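Local structure of AMP-dependent synthetase and ligase (Xenorhabdus doucetiae, 6QSR) at residues P3-H7 with I18-D23; Q44-M49 with L93-Y97. The protein forms, with a FabA/FabZ-like partner, the dehydratase heterocomplex ApeI:P of aryl polyene pigment biosynthesis. All coordinates share one frame; numbering follows the deposited sequence.

How the interactions relate
A hot-dog fold wraps an antiparallel sheet around one long helix, and the two contacts show its two kinds of contact, strand on strand and helix on sheet. Interaction 1 pairs strand 4-9, an outermost strand of the sheet within this chain, with strand 15-21; interaction 2 sets helix 41-56 on strand 92-99, farther across the same sheet. Along the chain they come in series, the hairpin closing before the helix begins. Their centres lie about 14 Å apart, yet they touch through Trp47, whose indole meets Pro3, Leu20 and Leu22. The helix therefore packs on both the hairpin and the middle of the sheet, while its other side meets the FabA/FabZ-like chain of the heterocomplex.

Interaction 1. Residues P3-H7 with I18-D23; sequences PIEIH and IQLYLD
Ile4 and Tyr21 form an antiparallel hydrogen-bonded pair, strong in one direction and weak in the other. Tyr21 N gives a 2.9 Å bond to Ile4 O, in the carbonyl plane, whereas Ile4 N reaches Tyr21 O at 3.3 Å. A water bridges this end of the hairpin, donating to Tyr21 O at 2.7 Å and accepting from Asp23 N and, weakly, from Ile4 N. Ile6 and His7 both face Gln19 in a classic beta bulge. Gln19 uses both backbone groups across it, its O accepting from Ile6 N at 2.9 Å and its N donating nearly straight, at 169°, to His7 O.

With Ile4 CG1 beside the backbone N (chi1 -73°), Ile4 CD1 comes to the edge of the Tyr21 ring, 4.0 Å from Tyr21 CD2. On the face of Glu5 and Leu20, Glu5 CG passes Ile18 CG2; beside it Pro3 CG lies 3.9 Å from Leu20 CD1. The Glu5 carboxylate bonds Arg8 and Tyr51.

The chemistry implies a hairpin that keeps the facing N-H and C=O groups of Ile4, Ile6, His7, Gln19 and Tyr21 bonded across a change of register, while Ile18 and Leu20 turn their other backbone bonds to strand 79-87.

Interaction 2. Residues Q44-M49 with L93-Y97; sequences QIDWVM and LTFRY
Val48 is the principal knob of the helix, and its two methyls enter different parts of a surface made by Leu93, Phe95 and Tyr97. CG2 sits over one face of the Phe95 ring, 3.9 Å from its centroid and offset toward the rim, in a CH-pi contact; it also approaches Tyr97 CE1 at 3.8 Å. CG1 fits between Leu93 and the Phe95 ring, 3.8 Å from Leu93 CD2, the Val48 and Leu93 side chains lying antiparallel alongside. Chi1 of 71° places the Phe95 ring between its own backbone N and carbonyl carbon, and chi2 of -88° turns the face to Val48. At the Leu93 end, Met49 bends back so that SD comes within 4.3 Å of Leu93 CD2.

One turn earlier, the roles reverse and the strand supplies the projection. Tyr97 reaches up between Gln44 and Trp47, the Tyr97 and Trp47 side chains running roughly perpendicular, while Gln44 CB lies 3.6 Å from Tyr97 CE1. The buried hydroxyl ends on the helix backbone: Tyr97 OH donates to Gln44 O at 2.7 Å, in the carbonyl plane and on a lone pair. That carbonyl also receives a weak helical bond from Val48 N, so two donors share it. The Gln44 amide stands almost upright to the Tyr97 ring, with OE1 hydrogen-bonded to Ser111 OG.

This is the helix-on-sheet packing of a hot-dog fold. Strands 79-87 and 109-118 extend the bed through Leu82 and Ile115, both touching Val48. Strand 61-70 adds Val68 against Phe95, and Asp46 and Met49 meet Trp77 of the FabA/FabZ-like chain.

Interaction 1. Residues P3-H7 with I18-D23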
loop_
_atom_site.group_PDB
_atom_site.type_symbol
_atom_site.label_atom_id
_atom_site.label_comp_id
_atom_site.label_asym_id
_atom_site.label_seq_id
_atom_site.Cartn_x
_atom_site.Cartn_y
_atom_site.Cartn_z
ATOM N N PRO A 3 9.628 0.203 12.055
ATOM C CA PRO A 3 10.568 -0.902 12.194
ATOM C C PRO A 3 11.750 -0.533 13.095
ATOM O O PRO A 3 11.822 0.591 13.583
ATOM C CB PRO A 3 11.028 -1.134 10.759
ATOM C CG PRO A 3 10.955 0.212 10.125
ATOM C CD PRO A 3 10.012 1.068 10.927
ATOM N N ILE A 4 12.662 -1.480 13.308
ATOM C CA ILE A 4 13.819 -1.259 14.174
ATOM C C ILE A 4 14.893 -0.508 13.390
ATOM O O ILE A 4 15.344 -0.970 12.341
ATOM C CB ILE A 4 14.360 -2.595 14.755
ATOM C CG1 ILE A 4 13.390 -3.117 15.823
ATOM C CG2 ILE A 4 15.746 -2.421 15.369
ATOM C CD1 ILE A 4 13.454 -4.608 16.036
ATOM N N GLU A 5 15.299 0.647 13.905
ATOM C CA GLU A 5 16.316 1.461 13.245
ATOM C C GLU A 5 17.697 1.080 13.769
ATOM O O GLU A 5 17.988 1.270 14.949
ATOM C CB GLU A 5 16.058 2.950 13.469
ATOM C CG GLU A 5 16.909 3.828 12.570
ATOM C CD GLU A 5 16.666 5.303 12.786
ATOM O OE1 GLU A 5 17.656 6.051 12.916
ATOM O OE2 GLU A 5 15.492 5.720 12.826
ATOM N N ILE A 6 18.538 0.556 12.880
ATOM C CA ILE A 6 19.900 0.144 13.221
ATOM C C ILE A 6 20.857 1.335 13.155
ATOM O O ILE A 6 21.705 1.486 14.033
ATOM C CB ILE A 6 20.395 -0.998 12.290
ATOM C CG1 ILE A 6 19.445 -2.208 12.347
ATOM C CG2 ILE A 6 21.821 -1.426 12.640
ATOM C CD1 ILE A 6 19.258 -2.824 13.722
ATOM N N HIS A 7 20.719 2.168 12.119
ATOM C CA HIS A 7 21.620 3.297 11.886
ATOM C C HIS A 7 20.961 4.338 10.973
ATOM O O HIS A 7 20.162 3.989 10.106
ATOM C CB HIS A 7 22.919 2.785 11.244
ATOM C CG HIS A 7 24.044 3.776 11.254
ATOM N ND1 HIS A 7 24.733 4.130 10.113
ATOM C CD2 HIS A 7 24.605 4.481 12.266
ATOM C CE1 HIS A 7 25.670 5.008 10.423
ATOM N NE2 HIS A 7 25.613 5.240 11.722
ATOM N N ILE A 18 19.037 5.211 5.831
ATOM C CA ILE A 18 18.571 4.575 7.065
ATOM C C ILE A 18 18.675 3.065 6.900
ATOM O O ILE A 18 18.226 2.519 5.889
ATOM C CB ILE A 18 17.109 4.964 7.404
ATOM C CG1 ILE A 18 16.901 6.489 7.391
ATOM C CG2 ILE A 18 16.712 4.449 8.777
ATOM C CD1 ILE A 18 16.211 7.007 6.153
ATOM N N GLN A 19 19.279 2.400 7.885
ATOM C CA GLN A 19 19.344 0.951 7.903
ATOM C C GLN A 19 18.258 0.452 8.852
ATOM O O GLN A 19 18.247 0.828 10.030
ATOM C CB GLN A 19 20.722 0.476 8.344
ATOM C CG GLN A 19 20.905 -1.034 8.284
ATOM C CD GLN A 19 22.349 -1.455 8.467
ATOM O OE1 GLN A 19 23.150 -0.731 9.060
ATOM N NE2 GLN A 19 22.690 -2.628 7.956
ATOM N N LEU A 20 17.360 -0.384 8.320
ATOM C CA LEU A 20 16.177 -0.866 9.032
ATOM C C LEU A 20 16.136 -2.375 9.081
ATOM O O LEU A 20 16.504 -3.043 8.118
ATOM C CB LEU A 20 14.905 -0.400 8.328
ATOM C CG LEU A 20 14.730 1.102 8.163
ATOM C CD1 LEU A 20 13.468 1.363 7.361
ATOM C CD2 LEU A 20 14.670 1.784 9.519
ATOM N N TYR A 21 15.630 -2.897 10.188
ATOM C CA TYR A 21 15.493 -4.337 10.379
ATOM C C TYR A 21 14.012 -4.686 10.554
ATOM O O TYR A 21 13.304 -4.043 11.327
ATOM C CB TYR A 21 16.310 -4.783 11.587
ATOM C CG TYR A 21 16.058 -6.221 11.961
ATOM C CD1 TYR A 21 16.648 -7.257 11.245
ATOM C CD2 TYR A 21 15.201 -6.546 13.014
ATOM C CE1 TYR A 21 16.402 -8.583 11.578
ATOM C CE2 TYR A 21 14.956 -7.867 13.356
ATOM C CZ TYR A 21 15.554 -8.881 12.633
ATOM O OH TYR A 21 15.303 -10.198 12.970
ATOM N N LEU A 22 13.567 -5.713 9.835
ATOM C CA LEU A 22 12.189 -6.187 9.892
ATOM C C LEU A 22 12.073 -7.328 10.901
ATOM O O LEU A 22 12.552 -8.433 10.651
ATOM C CB LEU A 22 11.736 -6.654 8.506
ATOM C CG LEU A 22 11.925 -5.657 7.356
ATOM C CD1 LEU A 22 11.288 -6.201 6.089
ATOM C CD2 LEU A 22 11.352 -4.304 7.731
ATOM N N ASP A 23 11.448 -7.044 12.041
ATOM C CA ASP A 23 11.199 -8.047 13.068
ATOM C C ASP A 23 9.933 -8.847 12.757
ATOM O O ASP A 23 8.943 -8.272 12.296
ATOM C CB ASP A 23 11.044 -7.380 14.436
ATOM C CG ASP A 23 11.215 -8.361 15.581
ATOM O OD1 ASP A 23 10.198 -8.853 16.105
ATOM O OD2 ASP A 23 12.369 -8.665 15.936
HETATM O O HOH W 1 10.886 -4.188 12.472
#

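Interaction 2. Residues Q44-M49 with L93-Y97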
loop_
_atom_site.group_PDB
_atom_site.type_symbol
_atom_site.label_atom_id
_atom_site.label_comp_id
_atom_site.label_asym_id
_atom_site.label_seq_id
_atom_site.Cartn_x
_atom_site.Cartn_y
_atom_site.Cartn_z
ATOM N N GLN A 44 6.189 0.503 3.225
ATOM C CA GLN A 44 7.413 1.072 2.657
ATOM C C GLN A 44 7.231 2.561 2.330
ATOM O O GLN A 44 8.137 3.366 2.561
ATOM C CB GLN A 44 7.847 0.285 1.412
ATOM C CG GLN A 44 8.205 -1.178 1.698
ATOM C CD GLN A 44 8.465 -1.975 0.430
ATOM O OE1 GLN A 44 9.286 -1.588 -0.399
ATOM N NE2 GLN A 44 7.766 -3.098 0.274
ATOM N N ILE A 45 6.049 2.919 1.846
ATOM C CA ILE A 45 5.702 4.329 1.596
ATOM C C ILE A 45 5.541 5.075 2.931
ATOM O O ILE A 45 6.024 6.214 3.075
ATOM C CB ILE A 45 4.452 4.453 0.707
ATOM C CG1 ILE A 45 4.753 3.881 -0.685
ATOM C CG2 ILE A 45 4.015 5.909 0.558
ATOM C CD1 ILE A 45 3.535 3.414 -1.430
ATOM N N ASP A 46 4.897 4.414 3.898
ATOM C CA ASP A 46 4.648 4.983 5.227
ATOM C C ASP A 46 5.950 5.461 5.894
ATOM O O ASP A 46 6.012 6.581 6.381
ATOM C CB ASP A 46 3.887 3.979 6.110
ATOM C CG ASP A 46 3.303 4.612 7.365
ATOM O OD1 ASP A 46 2.364 5.425 7.255
ATOM O OD2 ASP A 46 3.764 4.281 8.471
ATOM N N TRP A 47 7.000 4.635 5.862
ATOM C CA TRP A 47 8.280 4.983 6.488
ATOM C C TRP A 47 9.036 6.072 5.722
ATOM O O TRP A 47 9.621 6.962 6.329
ATOM C CB TRP A 47 9.165 3.740 6.659
ATOM C CG TRP A 47 8.495 2.625 7.403
ATOM C CD1 TRP A 47 7.487 2.729 8.325
ATOM C CD2 TRP A 47 8.797 1.230 7.296
ATOM N NE1 TRP A 47 7.127 1.478 8.780
ATOM C CE2 TRP A 47 7.922 0.541 8.171
ATOM C CE3 TRP A 47 9.717 0.491 6.539
ATOM C CZ2 TRP A 47 7.944 -0.856 8.313
ATOM C CZ3 TRP A 47 9.732 -0.905 6.677
ATOM C CH2 TRP A 47 8.848 -1.555 7.554
ATOM N N VAL A 48 9.005 6.015 4.397
ATOM C CA VAL A 48 9.522 7.110 3.571
ATOM C C VAL A 48 8.916 8.442 4.018
ATOM O O VAL A 48 9.639 9.409 4.261
ATOM C CB VAL A 48 9.309 6.851 2.062
ATOM C CG1 VAL A 48 9.539 8.115 1.238
ATOM C CG2 VAL A 48 10.256 5.757 1.589
ATOM N N MET A 49 7.603 8.474 4.184
ATOM C CA MET A 49 6.933 9.692 4.653
ATOM C C MET A 49 7.320 10.107 6.081
ATOM O O MET A 49 7.406 11.300 6.355
ATOM C CB MET A 49 5.419 9.549 4.526
ATOM C CG MET A 49 4.948 9.401 3.085
ATOM S SD MET A 49 5.276 10.821 2.021
ATOM C CE MET A 49 4.740 12.164 3.084
ATOM N N LEU A 93 10.191 14.010 -3.721
ATOM C CA LEU A 93 10.828 13.088 -2.811
ATOM C C LEU A 93 11.042 11.789 -3.583
ATOM O O LEU A 93 10.085 11.219 -4.130
ATOM C CB LEU A 93 9.901 12.856 -1.618
ATOM C CG LEU A 93 10.367 12.069 -0.404
ATOM C CD1 LEU A 93 11.465 12.822 0.343
ATOM C CD2 LEU A 93 9.174 11.801 0.513
ATOM N N THR A 94 12.290 11.331 -3.628
ATOM C CA THR A 94 12.653 10.100 -4.313
ATOM C C THR A 94 13.230 9.148 -3.296
ATOM O O THR A 94 13.897 9.578 -2.352
ATOM C CB THR A 94 13.665 10.367 -5.438
ATOM O OG1 THR A 94 14.741 11.146 -4.925
ATOM C CG2 THR A 94 13.012 11.157 -6.546
ATOM N N PHE A 95 12.954 7.859 -3.475
ATOM C CA PHE A 95 13.409 6.832 -2.527
ATOM C C PHE A 95 13.753 5.517 -3.199
ATOM O O PHE A 95 13.283 5.208 -4.292
ATOM C CB PHE A 95 12.381 6.573 -1.410
ATOM C CG PHE A 95 11.142 5.851 -1.866
ATOM C CD1 PHE A 95 10.053 6.558 -2.366
ATOM C CD2 PHE A 95 11.054 4.466 -1.796
ATOM C CE1 PHE A 95 8.906 5.901 -2.789
ATOM C CE2 PHE A 95 9.902 3.802 -2.225
ATOM C CZ PHE A 95 8.831 4.522 -2.720
ATOM N N ARG A 96 14.549 4.730 -2.489
ATOM C CA ARG A 96 14.941 3.424 -2.956
ATOM C C ARG A 96 15.185 2.584 -1.709
ATOM O O ARG A 96 15.794 3.068 -0.755
ATOM C CB ARG A 96 16.191 3.560 -3.835
ATOM C CG ARG A 96 16.814 2.264 -4.317
ATOM C CD ARG A 96 18.083 2.540 -5.116
ATOM N NE ARG A 96 18.727 1.296 -5.546
ATOM C CZ ARG A 96 19.978 1.184 -6.004
ATOM N NH1 ARG A 96 20.781 2.246 -6.108
ATOM N NH2 ARG A 96 20.436 -0.015 -6.363
ATOM N N TYR A 97 14.632 1.376 -1.685
ATOM C CA TYR A 97 14.939 0.393 -0.649
ATOM C C TYR A 97 15.823 -0.665 -1.277
ATOM O O TYR A 97 15.441 -1.262 -2.280
ATOM C CB TYR A 97 13.670 -0.284 -0.133
ATOM C CG TYR A 97 12.836 0.503 0.857
ATOM C CD1 TYR A 97 11.813 1.363 0.425
ATOM C CD2 TYR A 97 13.026 0.344 2.230
ATOM C CE1 TYR A 97 11.025 2.054 1.337
ATOM C CE2 TYR A 97 12.246 1.033 3.151
ATOM C CZ TYR A 97 11.247 1.881 2.705
ATOM O OH TYR A 97 10.491 2.550 3.639
#